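Local structure of mitochondrial edited mRNA stability factor 1 (Trypanosoma brucei, 6NL1) at residues 99-104 and 173-178; 127-132 and 184-189; 119-124 and 242-247. The protein probably processes the 5' ends of mitochondrial mRNAs as a nudix-type, RNA-binding enzyme. All blocks are in the same frame, centred on the assembly; numbering follows the deposited sequence.

Contact 1 (99-104 and 173-178); sequences SFVYKW and TVYLFG
W104 and V174 pair between two antiparallel strands, side chains on the same face, and the backbone bonds at this pair begin a ladder that runs to F100 and G178. Three hydrogen-bonded pairs, W104 with V174, Y102 with L176 and F100 with G178, each exchange two N-H...O=C bonds. The shortest runs from W104 N to V174 O, 2.7 Å. The end at F100 is less regular: F100 N reaches G178 O at 3.0 Å with an N-H...O angle of only 132°. Between these pairs, CA-H groups of V101, K103, Y175 and F177 add contacts to carbonyl oxygens already engaged in the ladder, as where V101 CA meets L176 O at 3.3 Å.

Apolar contacts divide between the two faces. On one, V101 and F177 lie side by side, with V101 CG1 3.6 Å from F177 CE1. K103 sends its chain outward with CG anti to the backbone N (chi1 -179°), and its CG rests on T173 CG2 at 3.6 Å. On the other, the W104 indole runs alongside V174, CE3 to CG2 3.8 Å, and helix 180-193 covers this face through M190, which touches W104 and L176.

Polar side-chain ends turn to other partners: Y102 OH bonds E180, T173 OG1 bonds Q105 and T138, and Y175 OH bonds E136. The backbone thus supplies the hydrogen bonding between the two central strands of this four-stranded antiparallel sheet, while the side chains divide into a largely apolar layer under helix 180-193, with Y102 at its margin, and a mixed layer on the reverse.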
loop_
_atom_site.group_PDB
_atom_site.type_symbol
_atom_site.label_atom_id
_atom_site.label_comp_id
_atom_site.label_asym_id
_atom_site.label_seq_id
_atom_site.Cartn_x
_atom_site.Cartn_y
_atom_site.Cartn_z
ATOM N N SER A 99 -20.640 6.006 21.586
ATOM C CA SER A 99 -20.824 4.777 20.811
ATOM C C SER A 99 -20.355 3.542 21.581
ATOM O O SER A 99 -19.673 3.659 22.597
ATOM C CB SER A 99 -20.057 4.866 19.491
ATOM O OG SER A 99 -18.663 4.747 19.723
ATOM N N PHE A 100 -20.716 2.359 21.092
ATOM C CA PHE A 100 -20.261 1.109 21.704
ATOM C C PHE A 100 -18.795 0.832 21.387
ATOM O O PHE A 100 -18.313 1.168 20.303
ATOM C CB PHE A 100 -21.127 -0.073 21.251
ATOM C CG PHE A 100 -22.557 0.041 21.673
ATOM C CD1 PHE A 100 -22.952 -0.351 22.940
ATOM C CD2 PHE A 100 -23.502 0.577 20.815
ATOM C CE1 PHE A 100 -24.274 -0.228 23.338
ATOM C CE2 PHE A 100 -24.821 0.705 21.204
ATOM C CZ PHE A 100 -25.210 0.300 22.467
ATOM N N VAL A 101 -18.097 0.215 22.333
ATOM C CA VAL A 101 -16.687 -0.089 22.161
ATOM C C VAL A 101 -16.408 -1.566 22.370
ATOM O O VAL A 101 -16.777 -2.133 23.386
ATOM C CB VAL A 101 -15.813 0.696 23.159
ATOM C CG1 VAL A 101 -14.352 0.639 22.716
ATOM C CG2 VAL A 101 -16.300 2.136 23.267
ATOM N N TYR A 102 -15.744 -2.182 21.402
ATOM C CA TYR A 102 -15.307 -3.558 21.546
ATOM C C TYR A 102 -13.813 -3.679 21.294
ATOM O O TYR A 102 -13.213 -2.871 20.586
ATOM C CB TYR A 102 -16.051 -4.471 20.575
ATOM C CG TYR A 102 -17.500 -4.723 20.924
ATOM C CD1 TYR A 102 -18.466 -3.740 20.727
ATOM C CD2 TYR A 102 -17.907 -5.953 21.421
ATOM C CE1 TYR A 102 -19.792 -3.974 21.026
ATOM C CE2 TYR A 102 -19.227 -6.200 21.721
ATOM C CZ TYR A 102 -20.167 -5.207 21.525
ATOM O OH TYR A 102 -21.482 -5.455 21.829
ATOM N N LYS A 103 -13.229 -4.725 21.855
ATOM C CA LYS A 103 -11.801 -4.963 21.761
ATOM C C LYS A 103 -11.529 -6.322 21.130
ATOM O O LYS A 103 -12.238 -7.300 21.386
ATOM C CB LYS A 103 -11.206 -4.923 23.167
ATOM C CG LYS A 103 -9.736 -5.135 23.240
ATOM C CD LYS A 103 -9.274 -5.102 24.688
ATOM C CE LYS A 103 -9.759 -6.322 25.440
ATOM N NZ LYS A 103 -8.952 -6.565 26.664
ATOM N N TRP A 104 -10.496 -6.377 20.300
ATOM C CA TRP A 104 -10.045 -7.629 19.719
ATOM C C TRP A 104 -8.556 -7.752 20.015
ATOM O O TRP A 104 -7.763 -6.950 19.519
ATOM C CB TRP A 104 -10.274 -7.615 18.213
ATOM C CG TRP A 104 -9.758 -8.828 17.497
ATOM C CD1 TRP A 104 -9.659 -10.100 17.993
ATOM C CD2 TRP A 104 -9.267 -8.885 16.151
ATOM N NE1 TRP A 104 -9.146 -10.940 17.040
ATOM C CE2 TRP A 104 -8.897 -10.222 15.897
ATOM C CE3 TRP A 104 -9.109 -7.933 15.136
ATOM C CZ2 TRP A 104 -8.375 -10.638 14.664
ATOM C CZ3 TRP A 104 -8.590 -8.345 13.911
ATOM C CH2 TRP A 104 -8.232 -9.687 13.687
ATOM N N THR A 173 -3.690 -4.885 19.919
ATOM C CA THR A 173 -5.043 -4.717 20.434
ATOM C C THR A 173 -5.813 -3.838 19.459
ATOM O O THR A 173 -5.391 -2.718 19.154
ATOM C CB THR A 173 -5.049 -4.057 21.828
ATOM O OG1 THR A 173 -4.183 -4.787 22.703
ATOM C CG2 THR A 173 -6.458 -4.043 22.408
ATOM N N VAL A 174 -6.935 -4.352 18.965
ATOM C CA VAL A 174 -7.773 -3.624 18.021
ATOM C C VAL A 174 -9.041 -3.155 18.718
ATOM O O VAL A 174 -9.710 -3.941 19.381
ATOM C CB VAL A 174 -8.155 -4.515 16.822
ATOM C CG1 VAL A 174 -9.088 -3.777 15.867
ATOM C CG2 VAL A 174 -6.904 -5.015 16.107
ATOM N N TYR A 175 -9.365 -1.874 18.581
ATOM C CA TYR A 175 -10.606 -1.347 19.138
ATOM C C TYR A 175 -11.599 -1.006 18.035
ATOM O O TYR A 175 -11.220 -0.476 16.992
ATOM C CB TYR A 175 -10.350 -0.097 19.972
ATOM C CG TYR A 175 -9.467 -0.310 21.172
ATOM C CD1 TYR A 175 -10.012 -0.490 22.439
ATOM C CD2 TYR A 175 -8.086 -0.323 21.041
ATOM C CE1 TYR A 175 -9.202 -0.677 23.532
ATOM C CE2 TYR A 175 -7.275 -0.507 22.124
ATOM C CZ TYR A 175 -7.826 -0.687 23.361
ATOM O OH TYR A 175 -6.992 -0.871 24.436
ATOM N N LEU A 176 -12.872 -1.308 18.279
ATOM C CA LEU A 176 -13.936 -0.970 17.345
ATOM C C LEU A 176 -14.924 -0.042 18.038
ATOM O O LEU A 176 -15.381 -0.327 19.148
ATOM C CB LEU A 176 -14.669 -2.226 16.862
ATOM C CG LEU A 176 -13.899 -3.458 16.347
ATOM C CD1 LEU A 176 -14.892 -4.497 15.854
ATOM C CD2 LEU A 176 -12.936 -3.117 15.247
ATOM N N PHE A 177 -15.237 1.072 17.377
ATOM C CA PHE A 177 -16.220 2.039 17.865
ATOM C C PHE A 177 -17.347 2.168 16.851
ATOM O O PHE A 177 -17.113 2.505 15.687
ATOM C CB PHE A 177 -15.579 3.420 18.038
ATOM C CG PHE A 177 -14.356 3.421 18.897
ATOM C CD1 PHE A 177 -14.449 3.685 20.250
ATOM C CD2 PHE A 177 -13.109 3.151 18.346
ATOM C CE1 PHE A 177 -13.316 3.688 21.047
ATOM C CE2 PHE A 177 -11.974 3.152 19.131
ATOM C CZ PHE A 177 -12.076 3.421 20.487
ATOM N N GLY A 178 -18.570 1.905 17.283
ATOM C CA GLY A 178 -19.708 2.074 16.405
ATOM C C GLY A 178 -20.991 1.652 17.073
ATOM O O GLY A 178 -21.019 1.475 18.289
#

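Contact 2 (127-132 and 184-189); sequences YRTGVH and FNCHKL
T129 turns OG1 into the position between its backbone N and carbonyl carbon (chi1 68°), which brings the hydroxyl over C186 CB at 3.6 Å and leaves the methyl CG2 to reach L189. C186 answers with SG anti to its backbone N (chi1 -176°), a setting that lays the sulfur against V131.

The T129 methyl and L189 CD1 meet tip to tip at 3.6 Å, and the same methyl touches N185 CB. R128 adds its aliphatic stem: the chain is extended from CG to NE and crosses the L189 side chain, with CD 3.8 Å from L189 CD1. Its polar end serves another purpose, since NE forms a salt bridge with E124 one turn back on the same helix. V131 completes the apolar patch with both methyls against C186, CG2 at 3.8 Å from CB and CG1 beside SG.

Here helix 120-129 ends and the chain turns into strand 132-137. G130 is the first residue to leave helical angles and does so with a positive phi of 84°, at which a side chain would press against the preceding carbonyl oxygen. T129 forms an ST turn: its OG1 accepts from V131 N at 3.2 Å. That hydroxyl also bonds L125 O, so the oxygen facing C186 has polar partners within its own helix and turn.

No hydrogen bond joins 127-132 to 184-189. L125, one helical turn before T129, also touches C186 and L189 and extends the apolar seam between the helices. At its other end V131 touches L176, on the face of strand 171-178 that helix 180-193 covers, while Y247 borders R128 and L189.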
loop_
_atom_site.group_PDB
_atom_site.type_symbol
_atom_site.label_atom_id
_atom_site.label_comp_id
_atom_site.label_asym_id
_atom_site.label_seq_id
_atom_site.Cartn_x
_atom_site.Cartn_y
_atom_site.Cartn_z
ATOM N N TYR A 127 -16.487 2.644 5.690
ATOM C CA TYR A 127 -17.382 2.952 4.590
ATOM C C TYR A 127 -18.561 1.978 4.576
ATOM O O TYR A 127 -19.700 2.366 4.344
ATOM C CB TYR A 127 -16.624 2.881 3.254
ATOM C CG TYR A 127 -17.541 2.854 2.048
ATOM C CD1 TYR A 127 -18.265 3.986 1.677
ATOM C CD2 TYR A 127 -17.701 1.695 1.291
ATOM C CE1 TYR A 127 -19.128 3.972 0.575
ATOM C CE2 TYR A 127 -18.550 1.670 0.183
ATOM C CZ TYR A 127 -19.263 2.818 -0.165
ATOM O OH TYR A 127 -20.116 2.817 -1.247
ATOM N N ARG A 128 -18.281 0.707 4.830
ATOM C CA ARG A 128 -19.316 -0.315 4.759
ATOM C C ARG A 128 -20.226 -0.366 5.984
ATOM O O ARG A 128 -21.392 -0.711 5.856
ATOM C CB ARG A 128 -18.694 -1.692 4.546
ATOM C CG ARG A 128 -18.119 -1.947 3.152
ATOM C CD ARG A 128 -17.385 -3.277 3.182
ATOM N NE ARG A 128 -16.959 -3.768 1.874
ATOM C CZ ARG A 128 -17.690 -4.575 1.113
ATOM N NH1 ARG A 128 -18.903 -4.956 1.510
ATOM N NH2 ARG A 128 -17.213 -4.991 -0.053
ATOM N N THR A 129 -19.706 -0.028 7.164
ATOM C CA THR A 129 -20.455 -0.264 8.393
ATOM C C THR A 129 -20.554 0.951 9.319
ATOM O O THR A 129 -21.337 0.944 10.269
ATOM C CB THR A 129 -19.825 -1.428 9.223
ATOM O OG1 THR A 129 -18.547 -1.016 9.736
ATOM C CG2 THR A 129 -19.654 -2.690 8.373
ATOM N N GLY A 130 -19.747 1.977 9.077
ATOM C CA GLY A 130 -19.696 3.118 9.982
ATOM C C GLY A 130 -18.768 2.930 11.173
ATOM O O GLY A 130 -18.518 3.869 11.934
ATOM N N VAL A 131 -18.245 1.721 11.340
ATOM C CA VAL A 131 -17.382 1.421 12.485
ATOM C C VAL A 131 -15.979 2.002 12.337
ATOM O O VAL A 131 -15.340 1.883 11.292
ATOM C CB VAL A 131 -17.282 -0.106 12.723
ATOM C CG1 VAL A 131 -16.153 -0.442 13.725
ATOM C CG2 VAL A 131 -18.634 -0.640 13.193
ATOM N N HIS A 132 -15.507 2.650 13.391
ATOM C CA HIS A 132 -14.157 3.177 13.401
ATOM C C HIS A 132 -13.201 2.194 14.093
ATOM O O HIS A 132 -13.468 1.720 15.197
ATOM C CB HIS A 132 -14.119 4.535 14.095
ATOM C CG HIS A 132 -12.749 5.130 14.178
ATOM N ND1 HIS A 132 -12.165 5.795 13.128
ATOM C CD2 HIS A 132 -11.852 5.168 15.195
ATOM C CE1 HIS A 132 -10.961 6.207 13.480
ATOM N NE2 HIS A 132 -10.748 5.842 14.730
ATOM N N PHE A 184 -21.625 -5.585 14.715
ATOM C CA PHE A 184 -22.008 -6.920 14.258
ATOM C C PHE A 184 -21.602 -7.137 12.801
ATOM O O PHE A 184 -21.049 -8.173 12.452
ATOM C CB PHE A 184 -23.517 -7.139 14.411
ATOM C CG PHE A 184 -23.990 -8.462 13.875
ATOM C CD1 PHE A 184 -24.014 -9.586 14.684
ATOM C CD2 PHE A 184 -24.396 -8.582 12.557
ATOM C CE1 PHE A 184 -24.440 -10.803 14.192
ATOM C CE2 PHE A 184 -24.821 -9.796 12.057
ATOM C CZ PHE A 184 -24.841 -10.910 12.875
ATOM N N ASN A 185 -21.873 -6.154 11.946
ATOM C CA ASN A 185 -21.563 -6.293 10.524
ATOM C C ASN A 185 -20.068 -6.228 10.249
ATOM O O ASN A 185 -19.528 -7.006 9.461
ATOM C CB ASN A 185 -22.322 -5.240 9.701
ATOM C CG ASN A 185 -23.833 -5.510 9.660
ATOM O OD1 ASN A 185 -24.264 -6.659 9.670
ATOM N ND2 ASN A 185 -24.630 -4.451 9.629
ATOM N N CYS A 186 -19.399 -5.302 10.927
ATOM C CA CYS A 186 -17.967 -5.124 10.771
ATOM C C CYS A 186 -17.221 -6.394 11.213
ATOM O O CYS A 186 -16.303 -6.852 10.541
ATOM C CB CYS A 186 -17.512 -3.908 11.579
ATOM S SG CYS A 186 -15.786 -3.513 11.387
ATOM N N HIS A 187 -17.634 -6.957 12.340
ATOM C CA HIS A 187 -17.103 -8.239 12.813
ATOM C C HIS A 187 -17.160 -9.328 11.729
ATOM O O HIS A 187 -16.193 -10.048 11.513
ATOM C CB HIS A 187 -17.881 -8.690 14.056
ATOM C CG HIS A 187 -17.637 -10.115 14.444
ATOM N ND1 HIS A 187 -16.510 -10.520 15.129
ATOM C CD2 HIS A 187 -18.373 -11.235 14.244
ATOM C CE1 HIS A 187 -16.565 -11.822 15.335
ATOM N NE2 HIS A 187 -17.686 -12.281 14.804
ATOM N N LYS A 188 -18.297 -9.433 11.044
ATOM C CA LYS A 188 -18.461 -10.413 9.970
ATOM C C LYS A 188 -17.482 -10.160 8.826
ATOM O O LYS A 188 -16.892 -11.093 8.279
ATOM C CB LYS A 188 -19.901 -10.389 9.441
ATOM C CG LYS A 188 -20.732 -11.592 9.836
ATOM C CD LYS A 188 -20.477 -11.974 11.291
ATOM C CE LYS A 188 -20.974 -13.383 11.591
ATOM N NZ LYS A 188 -20.129 -14.077 12.608
ATOM N N LEU A 189 -17.316 -8.892 8.466
ATOM C CA LEU A 189 -16.395 -8.521 7.401
ATOM C C LEU A 189 -14.938 -8.817 7.766
ATOM O O LEU A 189 -14.129 -9.157 6.905
ATOM C CB LEU A 189 -16.568 -7.044 7.033
ATOM C CG LEU A 189 -17.911 -6.723 6.372
ATOM C CD1 LEU A 189 -18.143 -5.220 6.311
ATOM C CD2 LEU A 189 -17.993 -7.339 4.975
#

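Contact 3 (119-124 and 242-247). With SO4 (sulfate ion), chain C.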
loop_
_atom_site.group_PDB
_atom_site.type_symbol
_atom_site.label_atom_id
_atom_site.label_comp_id
_atom_site.label_asym_id
_atom_site.label_seq_id
_atom_site.Cartn_x
_atom_site.Cartn_y
_atom_site.Cartn_z
ATOM N N ARG A 119 -4.419 2.698 6.343
ATOM C CA ARG A 119 -5.831 2.492 6.680
ATOM C C ARG A 119 -6.679 2.181 5.456
ATOM O O ARG A 119 -7.875 2.489 5.407
ATOM C CB ARG A 119 -6.390 3.705 7.445
ATOM C CG ARG A 119 -5.719 3.875 8.822
ATOM C CD ARG A 119 -6.332 5.027 9.638
ATOM N NE ARG A 119 -7.757 4.843 9.928
ATOM C CZ ARG A 119 -8.240 4.163 10.970
ATOM N NH1 ARG A 119 -7.420 3.565 11.833
ATOM N NH2 ARG A 119 -9.552 4.077 11.145
ATOM N N GLU A 120 -6.043 1.568 4.469
ATOM C CA GLU A 120 -6.727 1.100 3.274
ATOM C C GLU A 120 -7.956 0.255 3.614
ATOM O O GLU A 120 -9.018 0.446 3.031
ATOM C CB GLU A 120 -5.765 0.270 2.403
ATOM C CG GLU A 120 -4.686 1.099 1.727
ATOM C CD GLU A 120 -3.416 1.250 2.559
ATOM O OE1 GLU A 120 -3.417 0.963 3.784
ATOM O OE2 GLU A 120 -2.403 1.666 1.966
ATOM N N TRP A 121 -7.806 -0.688 4.542
ATOM C CA TRP A 121 -8.905 -1.597 4.876
ATOM C C TRP A 121 -9.770 -1.101 6.033
ATOM O O TRP A 121 -10.979 -1.314 6.034
ATOM C CB TRP A 121 -8.398 -3.043 5.063
ATOM C CG TRP A 121 -7.809 -3.509 3.776
ATOM C CD1 TRP A 121 -8.486 -3.776 2.624
ATOM C CD2 TRP A 121 -6.421 -3.671 3.474
ATOM N NE1 TRP A 121 -7.610 -4.117 1.627
ATOM C CE2 TRP A 121 -6.333 -4.062 2.121
ATOM C CE3 TRP A 121 -5.242 -3.543 4.222
ATOM C CZ2 TRP A 121 -5.113 -4.319 1.493
ATOM C CZ3 TRP A 121 -4.030 -3.802 3.597
ATOM C CH2 TRP A 121 -3.976 -4.184 2.243
ATOM N N ALA A 122 -9.157 -0.417 6.993
ATOM C CA ALA A 122 -9.915 0.245 8.051
ATOM C C ALA A 122 -10.956 1.209 7.464
ATOM O O ALA A 122 -12.121 1.209 7.878
ATOM C CB ALA A 122 -8.968 0.981 9.005
ATOM N N ALA A 123 -10.535 2.020 6.495
ATOM C CA ALA A 123 -11.433 2.968 5.841
ATOM C C ALA A 123 -12.543 2.262 5.064
ATOM O O ALA A 123 -13.677 2.738 5.030
ATOM C CB ALA A 123 -10.660 3.923 4.923
ATOM N N GLU A 124 -12.232 1.129 4.441
ATOM C CA GLU A 124 -13.278 0.389 3.741
ATOM C C GLU A 124 -14.312 -0.165 4.724
ATOM O O GLU A 124 -15.516 -0.144 4.461
ATOM C CB GLU A 124 -12.724 -0.741 2.863
ATOM C CG GLU A 124 -13.846 -1.378 2.051
ATOM C CD GLU A 124 -13.415 -2.485 1.106
ATOM O OE1 GLU A 124 -12.216 -2.831 1.043
ATOM O OE2 GLU A 124 -14.311 -3.015 0.418
ATOM N N LYS A 242 -2.287 -0.299 -6.655
ATOM C CA LYS A 242 -2.614 0.110 -5.296
ATOM C C LYS A 242 -2.802 -1.081 -4.365
ATOM O O LYS A 242 -1.819 -1.688 -3.945
ATOM C CB LYS A 242 -3.846 1.002 -5.286
ATOM C CG LYS A 242 -3.662 2.353 -5.985
ATOM C CD LYS A 242 -4.954 3.172 -5.825
ATOM C CE LYS A 242 -4.941 4.417 -6.643
ATOM N NZ LYS A 242 -6.220 5.158 -6.487
ATOM N N TRP A 243 -4.056 -1.411 -4.047
ATOM C CA TRP A 243 -4.355 -2.526 -3.146
ATOM C C TRP A 243 -5.645 -3.272 -3.509
ATOM O O TRP A 243 -6.498 -2.756 -4.234
ATOM C CB TRP A 243 -4.417 -2.045 -1.691
ATOM C CG TRP A 243 -5.591 -1.140 -1.403
ATOM C CD1 TRP A 243 -6.858 -1.525 -1.042
ATOM C CD2 TRP A 243 -5.610 0.296 -1.464
ATOM N NE1 TRP A 243 -7.659 -0.410 -0.872
ATOM C CE2 TRP A 243 -6.918 0.715 -1.126
ATOM C CE3 TRP A 243 -4.649 1.267 -1.764
ATOM C CZ2 TRP A 243 -7.284 2.059 -1.081
ATOM C CZ3 TRP A 243 -5.011 2.604 -1.714
ATOM C CH2 TRP A 243 -6.321 2.988 -1.385
ATOM N N THR A 244 -5.776 -4.491 -2.997
ATOM C CA THR A 244 -7.001 -5.269 -3.149
ATOM C C THR A 244 -8.093 -4.765 -2.203
ATOM O O THR A 244 -7.883 -4.670 -0.997
ATOM C CB THR A 244 -6.769 -6.754 -2.806
ATOM O OG1 THR A 244 -6.234 -6.848 -1.480
ATOM C CG2 THR A 244 -5.780 -7.406 -3.783
ATOM N N LEU A 245 -9.258 -4.441 -2.756
ATOM C CA LEU A 245 -10.447 -4.194 -1.947
ATOM C C LEU A 245 -10.885 -5.513 -1.313
ATOM O O LEU A 245 -10.504 -6.597 -1.779
ATOM C CB LEU A 245 -11.581 -3.627 -2.819
ATOM C CG LEU A 245 -11.289 -2.309 -3.542
ATOM C CD1 LEU A 245 -12.334 -2.015 -4.607
ATOM C CD2 LEU A 245 -11.212 -1.170 -2.545
ATOM N N LEU A 246 -11.672 -5.437 -0.248
ATOM C CA LEU A 246 -12.250 -6.649 0.323
ATOM C C LEU A 246 -13.001 -7.406 -0.777
ATOM O O LEU A 246 -13.707 -6.794 -1.581
ATOM C CB LEU A 246 -13.194 -6.301 1.482
ATOM C CG LEU A 246 -12.550 -5.660 2.719
ATOM C CD1 LEU A 246 -13.596 -5.256 3.741
ATOM C CD2 LEU A 246 -11.533 -6.607 3.343
ATOM N N TYR A 247 -12.813 -8.724 -0.820
ATOM C CA TYR A 247 -13.488 -9.605 -1.779
ATOM C C TYR A 247 -12.923 -9.532 -3.200
ATOM O O TYR A 247 -13.357 -10.271 -4.082
ATOM C CB TYR A 247 -15.005 -9.353 -1.804
ATOM C CG TYR A 247 -15.682 -9.662 -0.491
ATOM C CD1 TYR A 247 -15.932 -10.975 -0.105
ATOM C CD2 TYR A 247 -16.072 -8.641 0.366
ATOM C CE1 TYR A 247 -16.547 -11.262 1.105
ATOM C CE2 TYR A 247 -16.690 -8.916 1.575
ATOM C CZ TYR A 247 -16.923 -10.229 1.940
ATOM O OH TYR A 247 -17.538 -10.514 3.139
HETATM S S SO4 C . -10.887 6.333 8.379
HETATM O O1 SO4 C . -11.125 7.505 9.221
HETATM O O2 SO4 C . -11.724 6.427 7.186
HETATM O O3 SO4 C . -9.479 6.285 7.978
HETATM O O4 SO4 C . -11.220 5.120 9.127
HETATM O O HOH W 1 -9.933 -0.881 0.669
HETATM O O HOH W 2 -15.034 -4.561 -1.583
#
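The start of helix 120-129 lies beside the irregular loop 242-247, the CA atoms of W121 and L245 being 7.5 Å apart. W121 passes its indole past W243 toward the loop backbone, and its NE1 donates to T244 O at 2.7 Å. The carbonyl points almost straight at the donor (172°) and lies in the plane of the indole. W243 brings an edge toward the W121 face, an offset edge-to-face pair with planes at 78°. E120 covers one face of W243: CG stands 3.4 Å from the centroid of the six-membered ring, a CH-pi contact. A bend at chi2 (90°) carries the E120 carboxylate onward to M118 N and Y200 OH.

E124 reaches out fully extended along the L246 side chain, and OE1 takes L246 N on its syn lone pair at 3.0 Å. One water donates to E120 O and E124 OE1 and accepts from W243 NE1; a second bridges E124 OE2 and L246 O. Both carboxylate oxygens are thus held, which fixes its rotation.

R119 grips a sulfate, probably from the crystallisation liquor, through NE to O3 (3.0 Å) and NH2 to O4 (2.8 Å); K126 also bonds this ion. The W121 side chain is about 4 Å from that of V288, which contacts GDP in another structure of this protein; none is bound here. The loop leads from strand 235-238 into helix 250-262, together probably the loop-helix of the nudix box; T244 packs on that helix, and L246 touches A193 of helix 180-193.

In the fold
Contacts 1 and 2 belong to one layered unit: strand 171-178 leads into helix 180-193, and F177 O lies 2.8 Å from H132 N, a probable hydrogen bond where the two contacts touch. Contact 2 shares helix 120-129 with contact 3. All three are partly buried, but no touching residue of contact 3 is exposed, whereas contact 2 includes the exposed R128 and contact 1 ends at the exposed S99. Centre to centre, contact 3 lies about 9 Å from the middle of the chain and contact 1 about 24 Å. Their chemistry differs with place: a backbone ladder within the sheet, apolar side chains between helices, and indole, carboxylate and water bonds where the sheet-and-helix unit meets the nudix part.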